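Long-range contacts in putative rhamnosidase (Streptomyces avermitilis, PDB 3W5M), which hydrolyses terminal non-reducing alpha-L-rhamnose residues from alpha-L-rhamnosides, including citrus flavonoids and gum arabic, and binds L-rhamnose through a calcium-dependent carbohydrate-binding module: residues 41-46 with 65-70; 88-93 with 101-106; 499-504 with 573-578; 525-530 with 547-552. All coordinates share one frame; numbering follows the deposited sequence.

How the contacts relate
From the N terminus, contact 1 comes first and closes the hairpin of strands 40-48 and 60-66. Contact 2 follows once that loop is shut, pairing strand 85-94 with the chain that returns after a short turn. Strands 40-48 and 85-94 are neighbours, so both contacts share one sheet of the N-terminal immunoglobulin-like domain. Contacts 3 and 4 lie far off in the concanavalin-like domain, the centres of contacts 1 and 3 being about 57 Å apart. Contact 3 closes a long loop between 499-504 and 573-578, and contact 4 is nested inside it. Strands 522-528 and 572-576 run side by side, and a salt bridge from Glu-574 to Arg-526 joins the two contacts.

Contact 1 (41-46 with 65-70); sequences SAYQVR and VVSDDS
Ser-41 meets the chain just past strand 60-66 through its carbonyl: O accepts from Ser-67 N at 3.0 Å, while the hydroxyl turns the other way to the backbone of Trp-93 and Asp-94. Ala-42 faces Val-66 in a non-hydrogen-bonded pair, its CA 3.1 Å from Val-65 O. Ser-41 and Ala-42 together oppose Trp-93 of the next strand, a classic beta bulge. Tyr-43 has the largest share of the contact. Its N gives a bond to Val-65 O at 2.9 Å, and its O takes a nearly straight one (172°) from Val-65 N. With CG lodged between the backbone N and the carbonyl carbon (chi1 65°), the ring lies alongside Val-65, whose CB sits over one face, 3.9 Å from the ring centroid. Ser-67 comes to the ring's edge instead, with CB 3.6 Å from Tyr-43 CE2. Its OG accepts from Asp-69 N at 2.9 Å, an ST turn just after the strand ends. Trp-29 of strand 26-32 also meets the tyrosine ring. This is an antiparallel beta hairpin with an aromatic-aliphatic cross-strand pair, at the edge of an immunoglobulin-like beta sandwich.

Contact 2 (88-93 with 101-106); sequences WSVRVW and EWSAPS
An edge of the N-terminal immunoglobulin-like domain is built here, where strand 85-94 pairs with the chain leading into strand 106-110. Trp-88 and Ser-106 form an antiparallel hydrogen-bonded pair, Trp-88 N to Ser-106 O and Ser-106 N to Trp-88 O. Farther on, serine side chains take over part of the pairing. Ser-89 OG donates to Ser-103 O at 2.7 Å, in the carbonyl plane and on a lone pair, and Ser-103 OG accepts from Val-90 N at 3.0 Å. Ser-103 N returns a bond to Val-90 O at 2.8 Å. A water accepts from Ser-103 OG and donates to Trp-88 O and Ala-104 O. Arg-91 CG, between the backbone N and the carbonyl carbon (chi1 63°), starts an extended chain across one face of the Trp-102 indole. CG makes a CH-pi contact 3.5 Å from the six-membered ring's centroid, NE lies 3.3 Å from CZ2 of Trp-102, and the guanidinium is tilted 21° from the ring. A serine in place of Trp-102 would probably take away this flat surface, leaving the arginine held mainly by polar bonds such as NE to Gln-44 OE1. The loop thus joins strand 85-94 and leads into 106-110, outermost in this four-stranded immunoglobulin-like sheet.

Contact 3 (499-504 with 573-578); sequences FVLDLG and VEVTGF
Leu-501 and Val-575 make the closest side-chain meeting across these strands, crossing at a slant on the face they share with Phe-499 and Val-573. The touch is methyl to methyl: Leu-501 CD1 lies 3.6 Å from Val-575 CG2. Leu-501 CG points anti to its carbonyl carbon (chi1 -72°), and from there CD1 reaches diagonally along the sheet past its direct partner, Val-573, to the valine two residues farther on. Phe-499 stands directly opposite Val-575, but the two meet loosely, CB to CB at 4.4 Å. The phenylalanine ring instead turns an edge toward Val-575 O, which lies in its plane 3.9 Å from CD1 of Phe-499. Val-523 and Leu-525 of strand 522-528 pack on Val-575 as well, continuing this apolar layer.

The other face carries Val-500 and Glu-574, a non-hydrogen-bonded pair. The glutamate stretches out beyond CG, and its carboxylate forms a salt bridge with Arg-526 on the next strand. Its CG lies 3.8 Å from Phe-499 O.

Four backbone bonds fix these side chains in register: Phe-499 and Val-575 exchange two, as do Leu-501 and Val-573. The N-to-C directions of the two short strand segments are 150° apart. At the corner of the chain Asp-502 OD1 accepts from Gly-504 N, an Asx turn; the same carboxylate oxygen salt-bridges Arg-571. An antiparallel ladder with an apolar layer on one face, and Val-500 with the salt-bridged Glu-574 on the other, forms part of the large twisted sheet of the concanavalin-like domain.

Contact 4 (525-530 with 547-552); sequences LRHAEV and ATDTYT
Hydrogen bonds to the backbone dominate where Leu-525 meets Asp-549. Leu-525 N gives to Asp-549 O at 2.8 Å, and Asp-549 N returns one to Leu-525 O at 2.9 Å. Two residues on, a side chain takes over from the ladder: the backbone bond from His-527 N to Ala-547 O is weak, but His-527 ND1 donates to the same oxygen at 2.9 Å. Ala-547 O lies at the edge of the imidazole, near its plane, while the ring nitrogen stands above the carbonyl plane. CG of the histidine anti to the carbonyl carbon (chi1 -59°), with chi2 79° turning the ring, puts ND1 against Ala-547 O.

Polar and water-mediated contacts come next. The side chains of His-527 and Asp-549 cross at about a right angle, their planes 57° apart, with His-527 CE1 3.4 Å from Asp-549 OD2. A water gives a bond of 2.6 Å to Asp-549 OD2 and takes a weak one from His-527 NE2. Asp-549 OD2 also bonds His-568, whose ring stacks on His-527. An alanine in place of His-527 would probably cost Ala-547 O its straight bond from ND1, leaving just the weak one from this strand, and take a stacking partner from His-568.

Van der Waals contact is made by Arg-526 and Thr-548, which run alongside each other in the same direction, with Arg-526 CG 3.4 Å from Thr-548 OG1. The guanidinium goes on to Glu-574, and the hydroxyl bonds Ala-546 O. With the side chain of Ala-547 about 9 Å from that of Arg-634, which binds rhamnose, this antiparallel pair brings the sheet of the concanavalin-like domain close to the catalytic sugar site.

Contact 1 (41-46 with 65-70)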
loop_
_atom_site.group_PDB
_atom_site.type_symbol
_atom_site.label_atom_id
_atom_site.label_comp_id
_atom_site.label_asym_id
_atom_site.label_seq_id
_atom_site.Cartn_x
_atom_site.Cartn_y
_atom_site.Cartn_z
ATOM N N SER A 41 -33.346 -8.884 21.333
ATOM C CA SER A 41 -33.308 -9.609 22.606
ATOM C C SER A 41 -32.635 -10.973 22.469
ATOM O O SER A 41 -32.050 -11.467 23.436
ATOM C CB SER A 41 -34.715 -9.773 23.235
ATOM O OG SER A 41 -35.642 -10.328 22.320
ATOM N N ALA A 42 -32.728 -11.580 21.286
ATOM C CA ALA A 42 -32.169 -12.922 21.085
ATOM C C ALA A 42 -31.804 -13.158 19.643
ATOM O O ALA A 42 -32.314 -12.461 18.767
ATOM C CB ALA A 42 -33.179 -13.976 21.555
ATOM N N TYR A 43 -30.949 -14.152 19.384
ATOM C CA TYR A 43 -30.666 -14.576 18.007
ATOM C C TYR A 43 -30.552 -16.083 17.946
ATOM O O TYR A 43 -30.377 -16.735 18.963
ATOM C CB TYR A 43 -29.359 -13.950 17.481
ATOM C CG TYR A 43 -28.106 -14.408 18.217
ATOM C CD1 TYR A 43 -27.444 -15.585 17.839
ATOM C CD2 TYR A 43 -27.565 -13.658 19.267
ATOM C CE1 TYR A 43 -26.300 -16.012 18.492
ATOM C CE2 TYR A 43 -26.405 -14.084 19.924
ATOM C CZ TYR A 43 -25.793 -15.271 19.539
ATOM O OH TYR A 43 -24.643 -15.712 20.163
ATOM N N GLN A 44 -30.621 -16.620 16.742
ATOM C CA GLN A 44 -30.376 -18.026 16.528
ATOM C C GLN A 44 -29.698 -18.211 15.213
ATOM O O GLN A 44 -30.228 -17.792 14.177
ATOM C CB GLN A 44 -31.693 -18.818 16.525
ATOM C CG GLN A 44 -31.552 -20.279 16.100
ATOM C CD GLN A 44 -32.875 -21.034 16.148
ATOM O OE1 GLN A 44 -33.945 -20.423 16.149
ATOM N NE2 GLN A 44 -32.804 -22.370 16.154
ATOM N N VAL A 45 -28.544 -18.892 15.239
ATOM C CA VAL A 45 -27.799 -19.162 14.028
ATOM C C VAL A 45 -27.841 -20.638 13.666
ATOM O O VAL A 45 -27.679 -21.492 14.520
ATOM C CB VAL A 45 -26.320 -18.707 14.159
ATOM C CG1 VAL A 45 -25.519 -19.132 12.927
ATOM C CG2 VAL A 45 -26.240 -17.207 14.420
ATOM N N ARG A 46 -28.066 -20.927 12.398
ATOM C CA ARG A 46 -27.939 -22.301 11.914
ATOM C C ARG A 46 -26.921 -22.367 10.818
ATOM O O ARG A 46 -26.838 -21.454 10.012
ATOM C CB ARG A 46 -29.256 -22.796 11.355
ATOM C CG ARG A 46 -30.342 -22.973 12.380
ATOM C CD ARG A 46 -31.603 -23.315 11.625
ATOM N NE ARG A 46 -32.620 -23.842 12.522
ATOM C CZ ARG A 46 -33.857 -24.132 12.141
ATOM N NH1 ARG A 46 -34.241 -23.936 10.878
ATOM N NH2 ARG A 46 -34.703 -24.602 13.037
ATOM N N VAL A 65 -30.433 -17.764 21.495
ATOM C CA VAL A 65 -29.440 -17.233 22.421
ATOM C C VAL A 65 -29.857 -15.840 22.856
ATOM O O VAL A 65 -30.067 -14.946 22.020
ATOM C CB VAL A 65 -28.012 -17.194 21.807
ATOM C CG1 VAL A 65 -26.983 -16.797 22.845
ATOM C CG2 VAL A 65 -27.633 -18.532 21.196
ATOM N N VAL A 66 -29.991 -15.661 24.169
ATOM C CA VAL A 66 -30.425 -14.382 24.756
ATOM C C VAL A 66 -29.227 -13.436 24.792
ATOM O O VAL A 66 -28.269 -13.658 25.537
ATOM C CB VAL A 66 -31.024 -14.586 26.175
ATOM C CG1 VAL A 66 -31.427 -13.256 26.798
ATOM C CG2 VAL A 66 -32.217 -15.540 26.112
ATOM N N SER A 67 -29.277 -12.397 23.958
ATOM C CA SER A 67 -28.136 -11.507 23.716
ATOM C C SER A 67 -28.610 -10.373 22.822
ATOM O O SER A 67 -29.494 -10.577 21.978
ATOM C CB SER A 67 -27.004 -12.259 22.988
ATOM O OG SER A 67 -25.954 -11.366 22.621
ATOM N N ASP A 68 -28.044 -9.185 23.007
ATOM C CA ASP A 68 -28.264 -8.101 22.053
ATOM C C ASP A 68 -27.110 -7.957 21.053
ATOM O O ASP A 68 -27.034 -6.951 20.352
ATOM C CB ASP A 68 -28.542 -6.761 22.760
ATOM C CG ASP A 68 -27.363 -6.259 23.592
ATOM O OD1 ASP A 68 -26.238 -6.797 23.490
ATOM O OD2 ASP A 68 -27.564 -5.300 24.366
ATOM N N ASP A 69 -26.218 -8.947 20.993
ATOM C CA ASP A 69 -25.087 -8.915 20.049
ATOM C C ASP A 69 -25.558 -9.243 18.638
ATOM O O ASP A 69 -26.208 -10.265 18.411
ATOM C CB ASP A 69 -24.011 -9.920 20.451
ATOM C CG ASP A 69 -23.233 -9.497 21.693
ATOM O OD1 ASP A 69 -23.159 -8.287 22.007
ATOM O OD2 ASP A 69 -22.669 -10.394 22.343
ATOM N N SER A 70 -25.223 -8.382 17.689
ATOM C CA SER A 70 -25.630 -8.611 16.298
ATOM C C SER A 70 -24.493 -8.403 15.291
ATOM O O SER A 70 -24.666 -8.570 14.058
ATOM C CB SER A 70 -26.851 -7.750 15.957
ATOM O OG SER A 70 -26.571 -6.357 16.000
#

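Contact 2 (88-93 with 101-106)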
loop_
_atom_site.group_PDB
_atom_site.type_symbol
_atom_site.label_atom_id
_atom_site.label_comp_id
_atom_site.label_asym_id
_atom_site.label_seq_id
_atom_site.Cartn_x
_atom_site.Cartn_y
_atom_site.Cartn_z
ATOM N N TRP A 88 -25.345 -20.687 5.958
ATOM C CA TRP A 88 -25.860 -20.202 7.206
ATOM C C TRP A 88 -27.003 -19.229 7.052
ATOM O O TRP A 88 -27.200 -18.613 6.019
ATOM C CB TRP A 88 -24.757 -19.616 8.108
ATOM C CG TRP A 88 -24.235 -18.259 7.673
ATOM C CD1 TRP A 88 -23.461 -17.995 6.600
ATOM C CD2 TRP A 88 -24.486 -17.009 8.323
ATOM N NE1 TRP A 88 -23.217 -16.634 6.520
ATOM C CE2 TRP A 88 -23.816 -16.014 7.583
ATOM C CE3 TRP A 88 -25.195 -16.639 9.476
ATOM C CZ2 TRP A 88 -23.819 -14.662 7.960
ATOM C CZ3 TRP A 88 -25.227 -15.282 9.846
ATOM C CH2 TRP A 88 -24.530 -14.311 9.085
ATOM N N SER A 89 -27.726 -19.097 8.143
ATOM C CA SER A 89 -28.896 -18.282 8.215
ATOM C C SER A 89 -29.038 -17.892 9.664
ATOM O O SER A 89 -28.647 -18.631 10.554
ATOM C CB SER A 89 -30.111 -19.093 7.761
ATOM O OG SER A 89 -31.212 -18.241 7.508
ATOM N N VAL A 90 -29.593 -16.716 9.897
ATOM C CA VAL A 90 -29.866 -16.249 11.251
ATOM C C VAL A 90 -31.285 -15.639 11.297
ATOM O O VAL A 90 -31.825 -15.178 10.271
ATOM C CB VAL A 90 -28.800 -15.209 11.715
ATOM C CG1 VAL A 90 -28.796 -13.959 10.831
ATOM C CG2 VAL A 90 -28.975 -14.826 13.166
ATOM N N ARG A 91 -31.869 -15.664 12.481
ATOM C CA ARG A 91 -33.115 -14.967 12.763
ATOM C C ARG A 91 -32.971 -14.390 14.143
ATOM O O ARG A 91 -32.147 -14.851 14.936
ATOM C CB ARG A 91 -34.350 -15.888 12.669
ATOM C CG ARG A 91 -34.385 -17.019 13.677
ATOM C CD ARG A 91 -35.808 -17.538 13.798
ATOM N NE ARG A 91 -35.874 -18.733 14.624
ATOM C CZ ARG A 91 -36.944 -19.516 14.706
ATOM N NH1 ARG A 91 -38.026 -19.217 13.994
ATOM N NH2 ARG A 91 -36.923 -20.590 15.496
ATOM N N VAL A 92 -33.734 -13.343 14.417
ATOM C CA VAL A 92 -33.632 -12.663 15.692
ATOM C C VAL A 92 -35.021 -12.423 16.257
ATOM O O VAL A 92 -36.026 -12.485 15.527
ATOM C CB VAL A 92 -32.946 -11.281 15.528
ATOM C CG1 VAL A 92 -31.539 -11.417 14.959
ATOM C CG2 VAL A 92 -33.788 -10.382 14.639
ATOM N N TRP A 93 -35.044 -12.116 17.542
ATOM C CA TRP A 93 -36.235 -11.713 18.269
ATOM C C TRP A 93 -36.066 -10.260 18.711
ATOM O O TRP A 93 -35.048 -9.900 19.326
ATOM C CB TRP A 93 -36.441 -12.623 19.488
ATOM C CG TRP A 93 -36.863 -14.031 19.106
ATOM C CD1 TRP A 93 -38.138 -14.549 19.161
ATOM C CD2 TRP A 93 -36.022 -15.097 18.609
ATOM N NE1 TRP A 93 -38.135 -15.855 18.722
ATOM C CE2 TRP A 93 -36.855 -16.215 18.379
ATOM C CE3 TRP A 93 -34.648 -15.213 18.339
ATOM C CZ2 TRP A 93 -36.355 -17.436 17.883
ATOM C CZ3 TRP A 93 -34.158 -16.417 17.847
ATOM C CH2 TRP A 93 -35.004 -17.516 17.635
ATOM N N GLU A 101 -38.086 -13.228 9.887
ATOM C CA GLU A 101 -37.836 -14.303 8.914
ATOM C C GLU A 101 -36.409 -14.822 9.162
ATOM O O GLU A 101 -35.586 -14.121 9.777
ATOM C CB GLU A 101 -37.891 -13.776 7.464
ATOM C CG GLU A 101 -39.107 -12.941 7.093
ATOM C CD GLU A 101 -40.278 -13.788 6.663
ATOM O OE1 GLU A 101 -40.485 -14.853 7.285
ATOM O OE2 GLU A 101 -40.993 -13.378 5.713
ATOM N N TRP A 102 -36.120 -16.036 8.695
ATOM C CA TRP A 102 -34.731 -16.475 8.610
ATOM C C TRP A 102 -34.113 -15.670 7.504
ATOM O O TRP A 102 -34.779 -15.408 6.473
ATOM C CB TRP A 102 -34.627 -17.978 8.316
ATOM C CG TRP A 102 -34.941 -18.841 9.515
ATOM C CD1 TRP A 102 -36.148 -19.409 9.827
ATOM C CD2 TRP A 102 -34.030 -19.242 10.550
ATOM N NE1 TRP A 102 -36.045 -20.131 10.990
ATOM C CE2 TRP A 102 -34.756 -20.044 11.456
ATOM C CE3 TRP A 102 -32.663 -18.997 10.798
ATOM C CZ2 TRP A 102 -34.165 -20.621 12.591
ATOM C CZ3 TRP A 102 -32.081 -19.556 11.929
ATOM C CH2 TRP A 102 -32.831 -20.358 12.815
ATOM N N SER A 103 -32.865 -15.238 7.699
ATOM C CA SER A 103 -32.227 -14.425 6.679
ATOM C C SER A 103 -32.130 -15.311 5.456
ATOM O O SER A 103 -32.005 -16.532 5.595
ATOM C CB SER A 103 -30.838 -13.994 7.145
ATOM O OG SER A 103 -30.046 -15.143 7.420
ATOM N N ALA A 104 -32.189 -14.731 4.265
ATOM C CA ALA A 104 -31.966 -15.488 3.050
ATOM C C ALA A 104 -30.618 -16.221 3.213
ATOM O O ALA A 104 -29.622 -15.608 3.599
ATOM C CB ALA A 104 -31.913 -14.558 1.854
ATOM N N PRO A 105 -30.593 -17.544 2.956
ATOM C CA PRO A 105 -29.358 -18.305 3.190
ATOM C C PRO A 105 -28.120 -17.686 2.550
ATOM O O PRO A 105 -28.179 -17.169 1.433
ATOM C CB PRO A 105 -29.673 -19.664 2.557
ATOM C CG PRO A 105 -31.163 -19.787 2.747
ATOM C CD PRO A 105 -31.678 -18.407 2.446
ATOM N N SER A 106 -26.999 -17.722 3.274
ATOM C CA SER A 106 -25.746 -17.224 2.728
ATOM C C SER A 106 -24.684 -18.294 2.962
ATOM O O SER A 106 -25.009 -19.385 3.423
ATOM C CB SER A 106 -25.355 -15.892 3.387
ATOM O OG SER A 106 -24.241 -15.323 2.683
HETATM O O HOH W 1 -27.876 -15.655 5.928
HETATM O O HOH W 2 -22.089 -14.577 4.383
#

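Contact 3 (499-504 with 573-578)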
loop_
_atom_site.group_PDB
_atom_site.type_symbol
_atom_site.label_atom_id
_atom_site.label_comp_id
_atom_site.label_asym_id
_atom_site.label_seq_id
_atom_site.Cartn_x
_atom_site.Cartn_y
_atom_site.Cartn_z
ATOM N N PHE A 499 4.438 14.044 -25.389
ATOM C CA PHE A 499 3.049 14.330 -25.071
ATOM C C PHE A 499 2.800 14.100 -23.590
ATOM O O PHE A 499 3.394 13.191 -22.992
ATOM C CB PHE A 499 2.110 13.458 -25.907
ATOM C CG PHE A 499 2.258 13.673 -27.394
ATOM C CD1 PHE A 499 3.269 13.022 -28.108
ATOM C CD2 PHE A 499 1.412 14.553 -28.071
ATOM C CE1 PHE A 499 3.424 13.229 -29.474
ATOM C CE2 PHE A 499 1.555 14.763 -29.439
ATOM C CZ PHE A 499 2.565 14.103 -30.142
ATOM N N VAL A 500 1.956 14.942 -23.003
ATOM C CA VAL A 500 1.612 14.830 -21.585
ATOM C C VAL A 500 0.100 14.702 -21.492
ATOM O O VAL A 500 -0.637 15.545 -22.019
ATOM C CB VAL A 500 2.147 16.020 -20.752
ATOM C CG1 VAL A 500 1.677 15.897 -19.307
ATOM C CG2 VAL A 500 3.667 16.099 -20.806
ATOM N N LEU A 501 -0.375 13.617 -20.874
ATOM C CA LEU A 501 -1.802 13.380 -20.762
ATOM C C LEU A 501 -2.192 13.522 -19.300
ATOM O O LEU A 501 -1.530 12.957 -18.416
ATOM C CB LEU A 501 -2.207 12.007 -21.328
ATOM C CG LEU A 501 -2.182 11.797 -22.856
ATOM C CD1 LEU A 501 -0.764 11.657 -23.375
ATOM C CD2 LEU A 501 -3.048 10.629 -23.308
ATOM N N ASP A 502 -3.233 14.312 -19.063
ATOM C CA ASP A 502 -3.707 14.647 -17.724
ATOM C C ASP A 502 -4.924 13.811 -17.405
ATOM O O ASP A 502 -5.923 13.858 -18.119
ATOM C CB ASP A 502 -4.080 16.118 -17.664
ATOM C CG ASP A 502 -4.516 16.575 -16.278
ATOM O OD1 ASP A 502 -4.561 15.779 -15.318
ATOM O OD2 ASP A 502 -4.784 17.786 -16.142
ATOM N N LEU A 503 -4.818 13.023 -16.332
ATOM C CA LEU A 503 -5.909 12.178 -15.888
ATOM C C LEU A 503 -6.840 12.934 -14.912
ATOM O O LEU A 503 -7.909 12.439 -14.571
ATOM C CB LEU A 503 -5.355 10.891 -15.238
ATOM C CG LEU A 503 -4.569 9.893 -16.097
ATOM C CD1 LEU A 503 -4.485 8.552 -15.400
ATOM C CD2 LEU A 503 -5.194 9.704 -17.468
ATOM N N GLY A 504 -6.401 14.110 -14.469
ATOM C CA GLY A 504 -7.251 15.035 -13.702
ATOM C C GLY A 504 -7.291 14.703 -12.227
ATOM O O GLY A 504 -7.887 15.447 -11.423
ATOM N N VAL A 573 0.780 11.485 -17.382
ATOM C CA VAL A 573 1.557 10.485 -18.120
ATOM C C VAL A 573 2.239 11.168 -19.310
ATOM O O VAL A 573 1.558 11.762 -20.154
ATOM C CB VAL A 573 0.667 9.336 -18.608
ATOM C CG1 VAL A 573 1.518 8.244 -19.272
ATOM C CG2 VAL A 573 -0.123 8.766 -17.438
ATOM N N GLU A 574 3.565 11.073 -19.355
ATOM C CA GLU A 574 4.375 11.524 -20.489
ATOM C C GLU A 574 4.629 10.373 -21.459
ATOM O O GLU A 574 5.139 9.324 -21.077
ATOM C CB GLU A 574 5.704 12.037 -20.000
ATOM C CG GLU A 574 6.637 12.507 -21.108
ATOM C CD GLU A 574 8.097 12.499 -20.668
ATOM O OE1 GLU A 574 8.778 11.426 -20.714
ATOM O OE2 GLU A 574 8.586 13.579 -20.296
ATOM N N VAL A 575 4.289 10.597 -22.712
ATOM C CA VAL A 575 4.299 9.548 -23.738
ATOM C C VAL A 575 5.342 10.002 -24.762
ATOM O O VAL A 575 5.209 11.100 -25.324
ATOM C CB VAL A 575 2.907 9.434 -24.399
ATOM C CG1 VAL A 575 2.876 8.346 -25.463
ATOM C CG2 VAL A 575 1.841 9.157 -23.347
ATOM N N THR A 576 6.408 9.209 -24.947
ATOM C CA THR A 576 7.382 9.444 -26.017
ATOM C C THR A 576 7.465 8.210 -26.934
ATOM O O THR A 576 7.186 7.091 -26.504
ATOM C CB THR A 576 8.760 9.795 -25.471
ATOM O OG1 THR A 576 9.227 8.724 -24.665
ATOM C CG2 THR A 576 8.707 11.077 -24.610
ATOM N N GLY A 577 7.828 8.409 -28.198
ATOM C CA GLY A 577 7.890 7.294 -29.155
ATOM C C GLY A 577 6.584 6.841 -29.763
ATOM O O GLY A 577 6.571 5.849 -30.517
ATOM N N PHE A 578 5.486 7.542 -29.450
ATOM C CA PHE A 578 4.176 7.219 -29.990
ATOM C C PHE A 578 4.212 7.433 -31.510
ATOM O O PHE A 578 4.799 8.413 -31.981
ATOM C CB PHE A 578 3.096 8.094 -29.343
ATOM C CG PHE A 578 1.707 7.536 -29.448
ATOM C CD1 PHE A 578 1.207 6.675 -28.460
ATOM C CD2 PHE A 578 0.882 7.861 -30.533
ATOM C CE1 PHE A 578 -0.069 6.159 -28.551
ATOM C CE2 PHE A 578 -0.397 7.338 -30.621
ATOM C CZ PHE A 578 -0.879 6.487 -29.635
#

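Contact 4 (525-530 with 547-552)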
loop_
_atom_site.group_PDB
_atom_site.type_symbol
_atom_site.label_atom_id
_atom_site.label_comp_id
_atom_site.label_asym_id
_atom_site.label_seq_id
_atom_site.Cartn_x
_atom_site.Cartn_y
_atom_site.Cartn_z
ATOM N N LEU A 525 6.428 5.415 -21.291
ATOM C CA LEU A 525 5.418 6.102 -20.483
ATOM C C LEU A 525 6.059 6.417 -19.166
ATOM O O LEU A 525 6.340 5.504 -18.402
ATOM C CB LEU A 525 4.212 5.197 -20.198
ATOM C CG LEU A 525 3.578 4.514 -21.420
ATOM C CD1 LEU A 525 2.496 3.532 -20.995
ATOM C CD2 LEU A 525 3.031 5.569 -22.375
ATOM N N ARG A 526 6.253 7.695 -18.895
ATOM C CA ARG A 526 6.716 8.145 -17.580
ATOM C C ARG A 526 5.535 8.718 -16.796
ATOM O O ARG A 526 4.569 9.218 -17.371
ATOM C CB ARG A 526 7.852 9.153 -17.695
ATOM C CG ARG A 526 9.149 8.551 -18.238
ATOM C CD ARG A 526 10.379 9.384 -17.920
ATOM N NE ARG A 526 10.262 10.759 -18.409
ATOM C CZ ARG A 526 10.695 11.837 -17.757
ATOM N NH1 ARG A 526 11.300 11.717 -16.579
ATOM N NH2 ARG A 526 10.511 13.042 -18.287
ATOM N N HIS A 527 5.603 8.626 -15.468
ATOM C CA HIS A 527 4.475 8.953 -14.638
ATOM C C HIS A 527 4.895 9.976 -13.598
ATOM O O HIS A 527 5.953 9.834 -12.982
ATOM C CB HIS A 527 3.921 7.686 -13.950
ATOM C CG HIS A 527 3.474 6.629 -14.908
ATOM N ND1 HIS A 527 4.359 5.785 -15.542
ATOM C CD2 HIS A 527 2.240 6.246 -15.307
ATOM C CE1 HIS A 527 3.694 4.958 -16.328
ATOM N NE2 HIS A 527 2.407 5.222 -16.211
ATOM N N ALA A 528 4.071 11.010 -13.437
ATOM C CA ALA A 528 4.393 12.130 -12.522
ATOM C C ALA A 528 3.200 12.611 -11.762
ATOM O O ALA A 528 2.075 12.594 -12.256
ATOM C CB ALA A 528 5.003 13.306 -13.289
ATOM N N GLU A 529 3.462 13.121 -10.559
ATOM C CA GLU A 529 2.392 13.671 -9.727
ATOM C C GLU A 529 2.053 15.126 -10.095
ATOM O O GLU A 529 0.923 15.558 -9.903
ATOM C CB GLU A 529 2.838 13.646 -8.245
ATOM C CG GLU A 529 3.189 12.291 -7.655
ATOM C CD GLU A 529 3.287 12.356 -6.129
ATOM O OE1 GLU A 529 4.335 12.840 -5.620
ATOM O OE2 GLU A 529 2.301 11.961 -5.450
ATOM N N VAL A 530 3.047 15.865 -10.586
ATOM C CA VAL A 530 2.920 17.313 -10.872
ATOM C C VAL A 530 3.694 17.690 -12.136
ATOM O O VAL A 530 4.459 16.867 -12.679
ATOM C CB VAL A 530 3.414 18.175 -9.679
ATOM C CG1 VAL A 530 2.516 17.954 -8.454
ATOM C CG2 VAL A 530 4.860 17.853 -9.345
ATOM N N ALA A 547 9.624 4.806 -12.400
ATOM C CA ALA A 547 8.180 4.778 -12.706
ATOM C C ALA A 547 7.920 4.913 -14.224
ATOM O O ALA A 547 7.088 5.709 -14.666
ATOM C CB ALA A 547 7.384 5.821 -11.890
ATOM N N THR A 548 8.655 4.119 -14.984
ATOM C CA THR A 548 8.570 4.132 -16.450
ATOM C C THR A 548 8.195 2.777 -16.999
ATOM O O THR A 548 8.852 1.767 -16.706
ATOM C CB THR A 548 9.907 4.579 -17.070
ATOM O OG1 THR A 548 10.280 5.842 -16.514
ATOM C CG2 THR A 548 9.782 4.696 -18.615
ATOM N N ASP A 549 7.150 2.756 -17.824
ATOM C CA ASP A 549 6.753 1.517 -18.514
ATOM C C ASP A 549 7.056 1.677 -19.997
ATOM O O ASP A 549 6.833 2.757 -20.571
ATOM C CB ASP A 549 5.269 1.218 -18.258
ATOM C CG ASP A 549 4.928 1.168 -16.751
ATOM O OD1 ASP A 549 5.794 0.729 -15.955
ATOM O OD2 ASP A 549 3.804 1.545 -16.347
ATOM N N THR A 550 7.570 0.609 -20.608
ATOM C CA THR A 550 8.080 0.666 -21.964
ATOM C C THR A 550 7.364 -0.441 -22.715
ATOM O O THR A 550 7.263 -1.568 -22.213
ATOM C CB THR A 550 9.609 0.433 -21.964
ATOM O OG1 THR A 550 10.249 1.369 -21.077
ATOM C CG2 THR A 550 10.215 0.572 -23.367
ATOM N N TYR A 551 6.835 -0.132 -23.904
ATOM C CA TYR A 551 6.120 -1.125 -24.681
ATOM C C TYR A 551 6.620 -1.116 -26.117
ATOM O O TYR A 551 6.631 -0.077 -26.738
ATOM C CB TYR A 551 4.617 -0.813 -24.703
ATOM C CG TYR A 551 3.788 -1.761 -25.553
ATOM C CD1 TYR A 551 3.521 -3.071 -25.124
ATOM C CD2 TYR A 551 3.269 -1.356 -26.787
ATOM C CE1 TYR A 551 2.769 -3.945 -25.895
ATOM C CE2 TYR A 551 2.496 -2.226 -27.570
ATOM C CZ TYR A 551 2.243 -3.514 -27.120
ATOM O OH TYR A 551 1.503 -4.398 -27.875
ATOM N N THR A 552 7.009 -2.283 -26.627
ATOM C CA THR A 552 7.480 -2.407 -28.009
ATOM C C THR A 552 6.394 -3.123 -28.806
ATOM O O THR A 552 5.946 -4.185 -28.425
ATOM C CB THR A 552 8.815 -3.170 -28.083
ATOM O OG1 THR A 552 9.791 -2.452 -27.344
ATOM C CG2 THR A 552 9.310 -3.274 -29.538
HETATM O O HOH W 3 1.395 2.648 -16.355
#